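Local atomic coordinates of laccase (Botrytis aclada, PDB entry 3SQR), a protein that oxidises phenolic substrates with molecular oxygen, which it reduces to water at a cluster of copper ions, and probably takes part in lignin breakdown. Residues H124-R129 against R499-L504; D137-V142 against H466-D471; H168-L173 against S521-C526; L421-N426 against Q539-Q544. All blocks are in the same frame, centred on the assembly; numbering follows the deposited sequence.

Contact 1. Residues H124-R129 against R499-L504; sequences HWHGIR and RDVAAL. With CU (copper (II) ion), chain F.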
# COMPACT_ATOMS: atom_id res chain seq x y z
N HIS A 124 0.02 7.75 6.48
CA HIS A 124 -1.16 7.19 5.90
C HIS A 124 -1.36 5.71 6.36
O HIS A 124 -0.45 4.95 6.51
CB HIS A 124 -1.10 7.27 4.38
CG HIS A 124 -2.17 6.50 3.68
ND1 HIS A 124 -3.50 6.86 3.78
CD2 HIS A 124 -2.11 5.46 2.82
CE1 HIS A 124 -4.23 5.99 3.08
NE2 HIS A 124 -3.41 5.15 2.47
N TRP A 125 -2.61 5.39 6.57
CA TRP A 125 -3.04 4.07 7.09
C TRP A 125 -3.66 3.41 5.87
O TRP A 125 -4.78 3.75 5.45
CB TRP A 125 -4.00 4.29 8.28
CG TRP A 125 -3.52 5.43 9.12
CD1 TRP A 125 -3.90 6.77 9.01
CD2 TRP A 125 -2.50 5.40 10.11
NE1 TRP A 125 -3.16 7.51 9.87
CE2 TRP A 125 -2.26 6.72 10.51
CE3 TRP A 125 -1.67 4.38 10.63
CZ2 TRP A 125 -1.29 7.05 11.39
CZ3 TRP A 125 -0.68 4.71 11.51
CH2 TRP A 125 -0.50 6.05 11.92
N HIS A 126 -2.87 2.54 5.23
CA HIS A 126 -3.19 2.13 3.89
C HIS A 126 -4.49 1.34 3.83
O HIS A 126 -4.66 0.31 4.45
CB HIS A 126 -2.00 1.45 3.20
CG HIS A 126 -2.28 1.12 1.79
ND1 HIS A 126 -1.53 1.59 0.76
CD2 HIS A 126 -3.22 0.30 1.25
CE1 HIS A 126 -2.00 1.11 -0.37
NE2 HIS A 126 -3.05 0.35 -0.10
N GLY A 127 -5.37 1.79 2.95
CA GLY A 127 -6.61 1.12 2.68
C GLY A 127 -7.66 1.36 3.74
O GLY A 127 -8.78 0.86 3.62
N ILE A 128 -7.33 2.17 4.75
CA ILE A 128 -8.25 2.44 5.81
C ILE A 128 -9.25 3.45 5.29
O ILE A 128 -8.88 4.51 4.88
CB ILE A 128 -7.54 2.92 7.12
CG1 ILE A 128 -6.63 1.77 7.65
CG2 ILE A 128 -8.56 3.22 8.22
CD1 ILE A 128 -7.35 0.42 8.00
N ARG A 129 -10.52 3.15 5.48
CA ARG A 129 -11.58 3.91 4.81
C ARG A 129 -11.65 5.36 5.28
O ARG A 129 -11.96 6.23 4.50
CB ARG A 129 -12.88 3.20 5.09
CG ARG A 129 -13.99 3.70 4.30
CD ARG A 129 -15.25 3.03 4.76
NE ARG A 129 -16.39 3.34 3.89
CZ ARG A 129 -17.61 2.84 4.10
NH1 ARG A 129 -17.83 2.09 5.14
NH2 ARG A 129 -18.59 3.06 3.25
N ARG A 499 -11.09 -4.12 -3.77
CA ARG A 499 -9.87 -3.97 -3.07
C ARG A 499 -9.48 -2.50 -3.10
O ARG A 499 -10.29 -1.63 -3.45
CB ARG A 499 -8.79 -4.88 -3.68
CG ARG A 499 -8.28 -4.43 -5.07
CD ARG A 499 -7.28 -5.42 -5.71
NE ARG A 499 -6.24 -5.82 -4.75
CZ ARG A 499 -5.50 -6.92 -4.85
NH1 ARG A 499 -5.69 -7.79 -5.83
NH2 ARG A 499 -4.63 -7.21 -3.89
N ASP A 500 -8.26 -2.17 -2.69
CA ASP A 500 -7.84 -0.74 -2.76
C ASP A 500 -6.60 -0.39 -3.56
O ASP A 500 -6.34 0.78 -3.82
CB ASP A 500 -7.73 -0.17 -1.31
CG ASP A 500 -6.69 -0.88 -0.47
OD1 ASP A 500 -5.51 -0.77 -0.84
OD2 ASP A 500 -7.10 -1.53 0.55
N VAL A 501 -5.90 -1.41 -4.06
CA VAL A 501 -4.79 -1.19 -5.01
C VAL A 501 -4.97 -2.16 -6.18
O VAL A 501 -5.16 -3.36 -5.99
CB VAL A 501 -3.39 -1.40 -4.40
CG1 VAL A 501 -2.34 -1.26 -5.46
CG2 VAL A 501 -3.11 -0.44 -3.29
N ALA A 502 -4.97 -1.65 -7.40
CA ALA A 502 -5.10 -2.51 -8.58
C ALA A 502 -4.32 -1.93 -9.74
O ALA A 502 -4.19 -0.71 -9.89
CB ALA A 502 -6.60 -2.67 -8.95
N ALA A 503 -3.80 -2.80 -10.55
CA ALA A 503 -2.95 -2.43 -11.66
C ALA A 503 -3.71 -1.77 -12.77
O ALA A 503 -4.74 -2.29 -13.22
CB ALA A 503 -2.24 -3.68 -12.21
N LEU A 504 -3.20 -0.63 -13.20
CA LEU A 504 -3.51 -0.09 -14.53
C LEU A 504 -2.65 -0.90 -15.50
O LEU A 504 -1.43 -0.76 -15.52
CB LEU A 504 -3.16 1.37 -14.63
CG LEU A 504 -3.07 1.99 -16.02
CD1 LEU A 504 -4.37 1.81 -16.78
CD2 LEU A 504 -2.67 3.47 -15.83
CU CU F . -0.04 2.87 0.54
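Asp500 OD1 comes up to the NE2 edge of the His126 ring at a slant. Just before it, Arg499, which does not touch the first segment, forms a salt bridge with Asp291. At Asp500 the chain has not yet entered strand 501-504, and the side chain points at the turn opposite. With chi1 at 61° its CG sits between the backbone N and carbonyl carbon, which turns the carboxylate toward the imidazole. His126 NE2 donates to Asp500 OD1 over 2.8 Å; the bond is bent, 136° at the hydrogen, and reaches the oxygen on its syn side but well out of the carboxylate plane. The second oxygen, Asp500 OD2, lies 3.4 Å from Gly127 CA, at the corner of the type II turn from Trp125 to Ile128, and is held from elsewhere by a salt bridge to Arg310. Val501 follows with its CG2 methyl 3.3 Å from His126 NE2. The carboxylate and the copper, on the ring's two nitrogens, together fix its rotation, with the methyl packed at the same edge as the acid. His126 ND1 binds copper at 2.0 Å, and His168 and His527 complete the protein ligands of that ion. The carboxylate is thus a second-shell partner in what is probably a type 3 copper site, set between the first and third cupredoxin domains of a multicopper oxidase.

Contact 2. Residues D137-V142 against H466-D471; sequences DGVPGV and HLHGHD. With CU (copper (II) ion), chain E.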
# COMPACT_ATOMS: atom_id res chain seq x y z
N ASP A 137 -6.35 10.75 7.24
CA ASP A 137 -5.87 9.91 6.16
C ASP A 137 -4.37 9.97 5.89
O ASP A 137 -3.78 9.06 5.31
CB ASP A 137 -6.67 10.19 4.89
CG ASP A 137 -6.48 9.17 3.83
OD1 ASP A 137 -6.55 7.93 4.17
OD2 ASP A 137 -6.32 9.55 2.66
N GLY A 138 -3.75 11.07 6.31
CA GLY A 138 -2.30 11.22 6.26
C GLY A 138 -1.70 11.53 4.93
O GLY A 138 -0.52 11.31 4.74
N VAL A 139 -2.43 12.24 4.03
CA VAL A 139 -1.88 12.60 2.77
C VAL A 139 -1.50 14.09 2.87
O VAL A 139 -2.42 14.89 2.89
CB VAL A 139 -2.81 12.46 1.62
CG1 VAL A 139 -2.15 12.82 0.30
CG2 VAL A 139 -3.29 10.91 1.57
N PRO A 140 -0.22 14.37 2.85
CA PRO A 140 0.18 15.78 2.96
C PRO A 140 -0.17 16.50 1.69
O PRO A 140 0.03 15.95 0.59
CB PRO A 140 1.69 15.68 3.18
CG PRO A 140 2.10 14.46 2.46
CD PRO A 140 0.92 13.52 2.51
N GLY A 141 -0.70 17.72 1.82
CA GLY A 141 -1.20 18.39 0.65
C GLY A 141 -2.62 18.08 0.29
O GLY A 141 -3.21 18.75 -0.58
N VAL A 142 -3.18 17.00 0.84
CA VAL A 142 -4.58 16.69 0.60
C VAL A 142 -5.40 16.72 1.88
O VAL A 142 -6.40 17.46 1.99
CB VAL A 142 -4.74 15.32 -0.10
CG1 VAL A 142 -6.28 14.95 -0.19
CG2 VAL A 142 -3.96 15.24 -1.46
N HIS A 466 -3.68 3.07 -6.36
CA HIS A 466 -4.26 3.04 -5.04
C HIS A 466 -5.28 4.17 -4.95
O HIS A 466 -4.96 5.32 -5.28
CB HIS A 466 -3.15 3.31 -4.02
CG HIS A 466 -3.67 3.45 -2.62
ND1 HIS A 466 -3.07 4.27 -1.68
CD2 HIS A 466 -4.66 2.80 -2.00
CE1 HIS A 466 -3.76 4.18 -0.56
NE2 HIS A 466 -4.72 3.29 -0.73
N LEU A 467 -6.47 3.83 -4.48
CA LEU A 467 -7.51 4.82 -4.18
C LEU A 467 -7.69 4.94 -2.68
O LEU A 467 -7.88 3.97 -2.01
CB LEU A 467 -8.86 4.35 -4.75
CG LEU A 467 -10.10 5.24 -4.40
CD1 LEU A 467 -9.95 6.67 -4.87
CD2 LEU A 467 -11.39 4.72 -5.03
N HIS A 468 -7.66 6.16 -2.15
CA HIS A 468 -7.87 6.42 -0.75
C HIS A 468 -9.39 6.53 -0.46
O HIS A 468 -10.18 6.86 -1.35
CB HIS A 468 -7.16 7.74 -0.38
CG HIS A 468 -5.69 7.65 -0.34
ND1 HIS A 468 -4.96 8.04 0.77
CD2 HIS A 468 -4.79 7.21 -1.25
CE1 HIS A 468 -3.68 7.80 0.54
NE2 HIS A 468 -3.56 7.33 -0.67
N GLY A 469 -9.74 6.33 0.77
CA GLY A 469 -11.14 6.51 1.26
C GLY A 469 -12.19 5.53 0.80
O GLY A 469 -13.33 5.60 1.21
N HIS A 470 -11.81 4.55 -0.00
CA HIS A 470 -12.72 3.60 -0.60
C HIS A 470 -12.05 2.31 -0.94
O HIS A 470 -10.92 2.32 -1.45
CB HIS A 470 -13.30 4.06 -1.95
CG HIS A 470 -14.02 5.35 -1.87
ND1 HIS A 470 -15.37 5.41 -1.72
CD2 HIS A 470 -13.58 6.64 -1.87
CE1 HIS A 470 -15.76 6.66 -1.66
NE2 HIS A 470 -14.69 7.44 -1.75
N ASP A 471 -12.80 1.24 -0.79
CA ASP A 471 -12.53 0.06 -1.61
C ASP A 471 -13.21 0.26 -2.95
O ASP A 471 -14.33 0.76 -2.98
CB ASP A 471 -13.10 -1.20 -1.05
CG ASP A 471 -12.37 -1.71 0.18
OD1 ASP A 471 -11.24 -1.32 0.44
OD2 ASP A 471 -12.94 -2.55 0.82
CU CU E . -1.77 6.70 -1.32
O HOH W 1 -7.73 5.95 2.84
O HOH W 2 -0.52 5.25 -0.49
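His468 is the hub here, held by Asp137 at one ring nitrogen and by copper at the other. His468 ND1 donates to Asp137 OD2 across 2.8 Å, in a fairly straight bond of 159°. The oxygen lies close to the imidazole plane and is approached on its syn side, while the carboxylate stands almost perpendicular to the ring, 88° between the planes. Asp137 CG is anti to its own backbone N (chi1 -166°), an extension that carries the acid across to the histidine. Its other oxygen, Asp137 OD1, accepts from a water at 2.7 Å, and that water accepts in turn from the backbone N of Gly469, so the acid is tied both to the ring and to the turn just beyond it.

Val139 supplies the apolar side of the grip. It and the histidine reach toward each other, and the Val139 CG2 methyl ends 3.3 Å from His468 CE1, at an oblique angle to the ring. On the far side of the imidazole, His468 NE2 binds copper at 2.0 Å, with His170 and His525 as further ligands and a water at 2.1 Å from the metal. His466 ND1 is hydrogen-bonded to this same water, 3.0 Å away, and stands 2.8 Å from the copper itself, a long approach. The ring of His124 stacks on that of His468.

With all three touching residues buried, the acid gives the N-H of His468 a partner inside the protein and probably helps set which nitrogen faces the metal. A carboxylate behind the ring would probably also make His468 a stronger electron donor to its copper.

Contact 3. Residues H168-L173 against S521-C526; sequences HSHFSL and SWLLHC. With CU (copper (II) ion), chain E; CU (copper (II) ion), chain F; CU (copper (II) ion), chain D.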
# COMPACT_ATOMS: atom_id res chain seq x y z
N HIS A 168 2.22 3.92 6.40
CA HIS A 168 3.46 4.36 5.86
C HIS A 168 3.44 5.84 5.68
O HIS A 168 2.41 6.42 5.55
CB HIS A 168 3.79 3.71 4.53
CG HIS A 168 2.75 3.88 3.45
ND1 HIS A 168 2.72 4.98 2.61
CD2 HIS A 168 1.79 3.04 3.01
CE1 HIS A 168 1.73 4.82 1.73
NE2 HIS A 168 1.18 3.63 1.94
N SER A 169 4.61 6.42 5.63
CA SER A 169 4.61 7.85 5.27
C SER A 169 4.05 8.04 3.88
O SER A 169 4.32 7.25 2.98
CB SER A 169 6.01 8.43 5.31
OG SER A 169 5.97 9.76 4.79
N HIS A 170 3.25 9.10 3.71
CA HIS A 170 2.78 9.46 2.42
C HIS A 170 3.41 10.83 2.05
O HIS A 170 2.99 11.49 1.13
CB HIS A 170 1.27 9.54 2.40
CG HIS A 170 0.65 9.07 1.13
ND1 HIS A 170 0.95 9.62 -0.08
CD2 HIS A 170 -0.24 8.07 0.88
CE1 HIS A 170 0.24 9.03 -1.02
NE2 HIS A 170 -0.48 8.06 -0.47
N PHE A 171 4.53 11.14 2.68
CA PHE A 171 5.25 12.39 2.45
C PHE A 171 6.44 12.05 1.57
O PHE A 171 7.42 11.39 1.99
CB PHE A 171 5.68 12.98 3.77
CG PHE A 171 6.46 14.25 3.64
CD1 PHE A 171 7.81 14.20 3.38
CD2 PHE A 171 5.84 15.44 3.83
CE1 PHE A 171 8.55 15.36 3.30
CE2 PHE A 171 6.55 16.65 3.75
CZ PHE A 171 7.91 16.58 3.46
N SER A 172 6.29 12.38 0.30
CA SER A 172 7.37 12.19 -0.65
C SER A 172 7.87 10.72 -0.59
O SER A 172 7.02 9.80 -0.49
CB SER A 172 8.48 13.29 -0.47
OG SER A 172 9.55 13.07 -1.40
N LEU A 173 9.16 10.46 -0.73
CA LEU A 173 9.64 9.08 -0.90
C LEU A 173 9.97 8.37 0.39
O LEU A 173 10.60 7.33 0.37
CB LEU A 173 10.92 9.08 -1.77
CG LEU A 173 10.79 9.65 -3.17
CD1 LEU A 173 12.23 9.90 -3.76
CD2 LEU A 173 10.05 8.67 -4.04
N SER A 521 -11.62 14.28 0.50
CA SER A 521 -10.72 14.53 -0.56
C SER A 521 -9.79 13.35 -0.59
O SER A 521 -8.94 13.20 0.28
CB SER A 521 -9.96 15.79 -0.26
OG SER A 521 -9.38 15.73 1.03
N TRP A 522 -9.96 12.56 -1.64
CA TRP A 522 -9.35 11.24 -1.74
C TRP A 522 -8.34 11.13 -2.87
O TRP A 522 -8.68 11.23 -4.03
CB TRP A 522 -10.46 10.21 -1.89
CG TRP A 522 -11.43 10.32 -0.80
CD1 TRP A 522 -12.78 10.58 -0.91
CD2 TRP A 522 -11.18 10.19 0.58
NE1 TRP A 522 -13.35 10.62 0.27
CE2 TRP A 522 -12.43 10.36 1.24
CE3 TRP A 522 -10.07 9.85 1.34
CZ2 TRP A 522 -12.58 10.24 2.60
CZ3 TRP A 522 -10.22 9.75 2.73
CH2 TRP A 522 -11.47 9.96 3.34
N LEU A 523 -7.11 10.92 -2.49
CA LEU A 523 -6.03 10.77 -3.43
C LEU A 523 -6.15 9.44 -4.20
O LEU A 523 -6.57 8.41 -3.64
CB LEU A 523 -4.69 10.81 -2.70
CG LEU A 523 -3.44 10.83 -3.59
CD1 LEU A 523 -3.40 12.18 -4.39
CD2 LEU A 523 -2.19 10.65 -2.76
N LEU A 524 -5.83 9.46 -5.49
CA LEU A 524 -5.69 8.23 -6.25
C LEU A 524 -4.36 8.39 -6.99
O LEU A 524 -4.09 9.43 -7.55
CB LEU A 524 -6.82 8.06 -7.25
CG LEU A 524 -6.61 6.89 -8.24
CD1 LEU A 524 -7.95 6.23 -8.56
CD2 LEU A 524 -5.86 7.40 -9.51
N HIS A 525 -3.51 7.38 -6.93
CA HIS A 525 -2.20 7.51 -7.47
C HIS A 525 -1.57 6.18 -7.74
O HIS A 525 -1.99 5.17 -7.18
CB HIS A 525 -1.31 8.28 -6.51
CG HIS A 525 -1.08 7.58 -5.22
ND1 HIS A 525 0.10 6.92 -4.93
CD2 HIS A 525 -1.88 7.42 -4.14
CE1 HIS A 525 0.03 6.43 -3.71
NE2 HIS A 525 -1.18 6.69 -3.22
N CYS A 526 -0.60 6.20 -8.64
CA CYS A 526 0.31 5.07 -8.79
C CYS A 526 1.15 4.96 -7.51
O CYS A 526 1.66 5.98 -7.00
CB CYS A 526 1.23 5.27 -9.98
SG CYS A 526 2.30 3.90 -10.14
CU CU E . -1.77 6.70 -1.32
CU CU F . -0.04 2.87 0.54
CU CU D . 3.29 4.06 -12.14
O HOH W 2 -0.52 5.25 -0.49
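His170 and His525 reach toward one copper from facing segments. They meet as an offset edge-to-face pair, the edge of His170 toward the face of His525, planes 71° and centroids 4.8 Å apart. The two NE2 atoms sit 3.2 Å from each other because both coordinate the metal, His170 NE2 at 2.1 Å from copper and His525 NE2 at 2.0 Å. Leu523, two residues earlier on the same strand, points as His525 does and brings its CD2 methyl obliquely to 3.4 Å from His170 CE1.

Each segment thus feeds the site of the trinuclear cluster, where two type 3 coppers are modelled, between the first and third cupredoxin domains. The His-Cys-His sequence of the multicopper oxidases starts at His525: Cys526 SG binds the type 1 copper while His527 ligates the other type 3 ion, a short covalent electron path between the two centres.

Hydrogen bonds from ND1 steady the rings of His525 and His168. His525 ND1 donates to Cys526 O at 2.8 Å, from above the carbonyl plane. His168, on the second type 3 copper, bonds Ser169 O in its ring plane. Ser169 OG accepts from Phe171 N in an ST turn where the strand ends.

Contact 4. Residues L421-N426 against Q539-Q544; sequences LKIFNN and QFVESQ. With NAG (2-acetamido-2-deoxy-beta-D-glucopyranose), chain J.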
# COMPACT_ATOMS: atom_id res chain seq x y z
N LEU A 421 -7.74 22.07 3.56
CA LEU A 421 -7.70 23.48 4.03
C LEU A 421 -8.49 24.33 3.07
O LEU A 421 -9.33 25.14 3.47
CB LEU A 421 -6.29 23.93 4.23
CG LEU A 421 -6.16 25.41 4.65
CD1 LEU A 421 -6.96 25.67 5.94
CD2 LEU A 421 -4.68 25.71 4.80
N LYS A 422 -8.29 24.07 1.80
CA LYS A 422 -9.09 24.75 0.78
C LYS A 422 -10.59 24.51 0.96
O LYS A 422 -11.45 25.42 0.87
CB LYS A 422 -8.58 24.36 -0.61
CG LYS A 422 -7.14 24.71 -0.86
CD LYS A 422 -6.74 24.41 -2.28
CE LYS A 422 -5.31 24.55 -2.56
NZ LYS A 422 -4.87 26.03 -2.54
N ILE A 423 -10.97 23.26 1.21
CA ILE A 423 -12.32 22.95 1.50
C ILE A 423 -12.85 23.63 2.77
O ILE A 423 -13.93 24.15 2.74
CB ILE A 423 -12.48 21.37 1.64
CG1 ILE A 423 -12.37 20.81 0.25
CG2 ILE A 423 -13.76 21.05 2.34
CD1 ILE A 423 -12.12 19.27 0.27
N PHE A 424 -12.10 23.60 3.86
CA PHE A 424 -12.47 24.34 5.08
C PHE A 424 -12.67 25.85 4.82
O PHE A 424 -13.50 26.48 5.47
CB PHE A 424 -11.41 24.17 6.17
CG PHE A 424 -11.28 22.73 6.71
CD1 PHE A 424 -12.23 21.74 6.41
CD2 PHE A 424 -10.22 22.40 7.55
CE1 PHE A 424 -12.10 20.44 6.92
CE2 PHE A 424 -10.07 21.12 8.06
CZ PHE A 424 -11.01 20.14 7.77
N ASN A 425 -11.92 26.38 3.89
CA ASN A 425 -12.12 27.77 3.40
C ASN A 425 -13.17 27.96 2.32
O ASN A 425 -13.27 29.05 1.74
CB ASN A 425 -10.79 28.32 2.96
CG ASN A 425 -9.92 28.70 4.14
OD1 ASN A 425 -8.83 28.16 4.34
ND2 ASN A 425 -10.43 29.66 4.96
N ASN A 426 -13.98 26.91 2.08
CA ASN A 426 -15.16 26.91 1.22
C ASN A 426 -14.85 27.12 -0.26
O ASN A 426 -15.69 27.57 -1.02
CB ASN A 426 -16.19 27.91 1.73
CG ASN A 426 -16.74 27.53 3.08
OD1 ASN A 426 -16.95 26.33 3.39
ND2 ASN A 426 -16.98 28.53 3.91
N GLN A 539 -7.11 13.40 -7.52
CA GLN A 539 -7.87 13.28 -6.30
C GLN A 539 -9.32 13.59 -6.55
O GLN A 539 -9.65 14.37 -7.40
CB GLN A 539 -7.28 14.15 -5.18
CG GLN A 539 -7.40 15.65 -5.41
CD GLN A 539 -6.63 16.44 -4.38
OE1 GLN A 539 -6.97 16.47 -3.20
NE2 GLN A 539 -5.59 17.11 -4.85
N PHE A 540 -10.17 12.90 -5.78
CA PHE A 540 -11.60 13.09 -5.84
C PHE A 540 -12.01 13.95 -4.68
O PHE A 540 -11.70 13.65 -3.53
CB PHE A 540 -12.33 11.75 -5.78
CG PHE A 540 -11.98 10.85 -6.90
CD1 PHE A 540 -12.59 10.98 -8.13
CD2 PHE A 540 -11.00 9.86 -6.75
CE1 PHE A 540 -12.28 10.19 -9.17
CE2 PHE A 540 -10.67 8.99 -7.82
CZ PHE A 540 -11.29 9.15 -9.02
N VAL A 541 -12.68 15.07 -4.98
CA VAL A 541 -13.27 15.87 -3.93
C VAL A 541 -14.69 15.44 -4.02
O VAL A 541 -15.44 15.74 -4.99
CB VAL A 541 -13.04 17.37 -4.08
CG1 VAL A 541 -13.98 18.15 -3.08
CG2 VAL A 541 -11.50 17.72 -3.87
N GLU A 542 -15.03 14.58 -3.07
CA GLU A 542 -16.27 13.90 -2.99
C GLU A 542 -17.26 14.55 -2.01
O GLU A 542 -17.01 14.64 -0.81
CB GLU A 542 -16.02 12.43 -2.51
CG GLU A 542 -17.27 11.58 -2.40
CD GLU A 542 -16.95 10.17 -2.01
OE1 GLU A 542 -15.76 9.83 -2.11
OE2 GLU A 542 -17.82 9.51 -1.47
N SER A 543 -18.40 14.95 -2.54
CA SER A 543 -19.48 15.45 -1.67
C SER A 543 -18.96 16.50 -0.71
O SER A 543 -19.17 16.46 0.51
CB SER A 543 -20.14 14.29 -0.95
OG SER A 543 -20.61 13.39 -1.91
N GLN A 544 -18.28 17.49 -1.27
CA GLN A 544 -17.59 18.45 -0.49
C GLN A 544 -18.41 19.04 0.67
O GLN A 544 -17.90 19.22 1.78
CB GLN A 544 -17.13 19.61 -1.40
CG GLN A 544 -16.34 20.57 -0.65
CD GLN A 544 -15.66 21.53 -1.53
OE1 GLN A 544 -15.39 21.23 -2.70
NE2 GLN A 544 -15.32 22.69 -0.99
C1 NAG J . -17.55 28.27 5.22
C2 NAG J . -17.13 29.28 6.28
C3 NAG J . -17.94 29.07 7.57
C4 NAG J . -19.44 28.83 7.32
C5 NAG J . -19.62 27.74 6.27
C6 NAG J . -21.09 27.43 5.98
C7 NAG J . -14.80 30.14 6.34
C8 NAG J . -13.35 29.76 6.50
N2 NAG J . -15.67 29.13 6.43
O3 NAG J . -17.78 30.22 8.37
O4 NAG J . -20.09 28.39 8.50
O5 NAG J . -18.97 28.19 5.09
O6 NAG J . -21.70 28.59 5.48
O7 NAG J . -15.12 31.31 6.15
O HOH W 3 -16.23 23.55 1.65
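Ile423 and Gln544 touch and are also bridged by one water, at the end of a helix and close to a residue that carries a sugar. The water donates to Ile423 O at 2.6 Å and accepts from Gln544 NE2 at 2.9 Å, with a weak further bond to Asn426 OD1. Gln544 NE2 also donates to the backbone O of Glu427, so this amide nitrogen serves both the water and the chain just after the helix.

Besides these polar links, Ile423 lies against the glutamine. Gln544 has CG anti to its backbone N (chi1 -176°) and runs on extended, crossing the isoleucine at a slant; its amide nitrogen NE2 ends 3.7 Å from Ile423 CG1, and its CG is 4.0 Å from Ile423 CG2. The tip of the CG1 branch, Ile423 CD1, meets Val541 CG1 tip to tip, also at 4.0 Å.

Helix 419-424 is thereby laid beside strand 537-542 of the third cupredoxin domain, and it closes in a Schellman motif: Asn426 N bonds Ile423 O at 2.8 Å, Glu427 N reaches back to Lys422 O, and Asn426 takes the positive phi of the C-prime position. Asn426 is also glycosylated, its ND2 joined covalently to C1 of an N-acetylglucosamine. The sugar therefore leaves from the very residue that reverses the chain, and its acetyl methyl C8 comes within 3.4 Å of Phe424 O. On another side of the helix, Phe424 packs edge-to-face with Phe557 of helix 551-567.

Contacts 1, 2 and 3 crowd round the site of the trinuclear copper cluster, with centres 6 to 10 Å apart, whereas contact 4 lies farther out, about 17 Å from contact 3 and 21 Å from contact 1, centre to centre. Each of the first three joins the N-terminal domain to the C-terminal one. All four reach one sheet of the latter, where strands 537-542, 520-526, 463-467 and 501-504 run side by side. His470, bonded to Glu542, ties contact 2 to contact 4. Along the chain contact 2 is nested within contact 1, while the other pairs cross. The copper site is thus assembled from residues hundreds of positions apart.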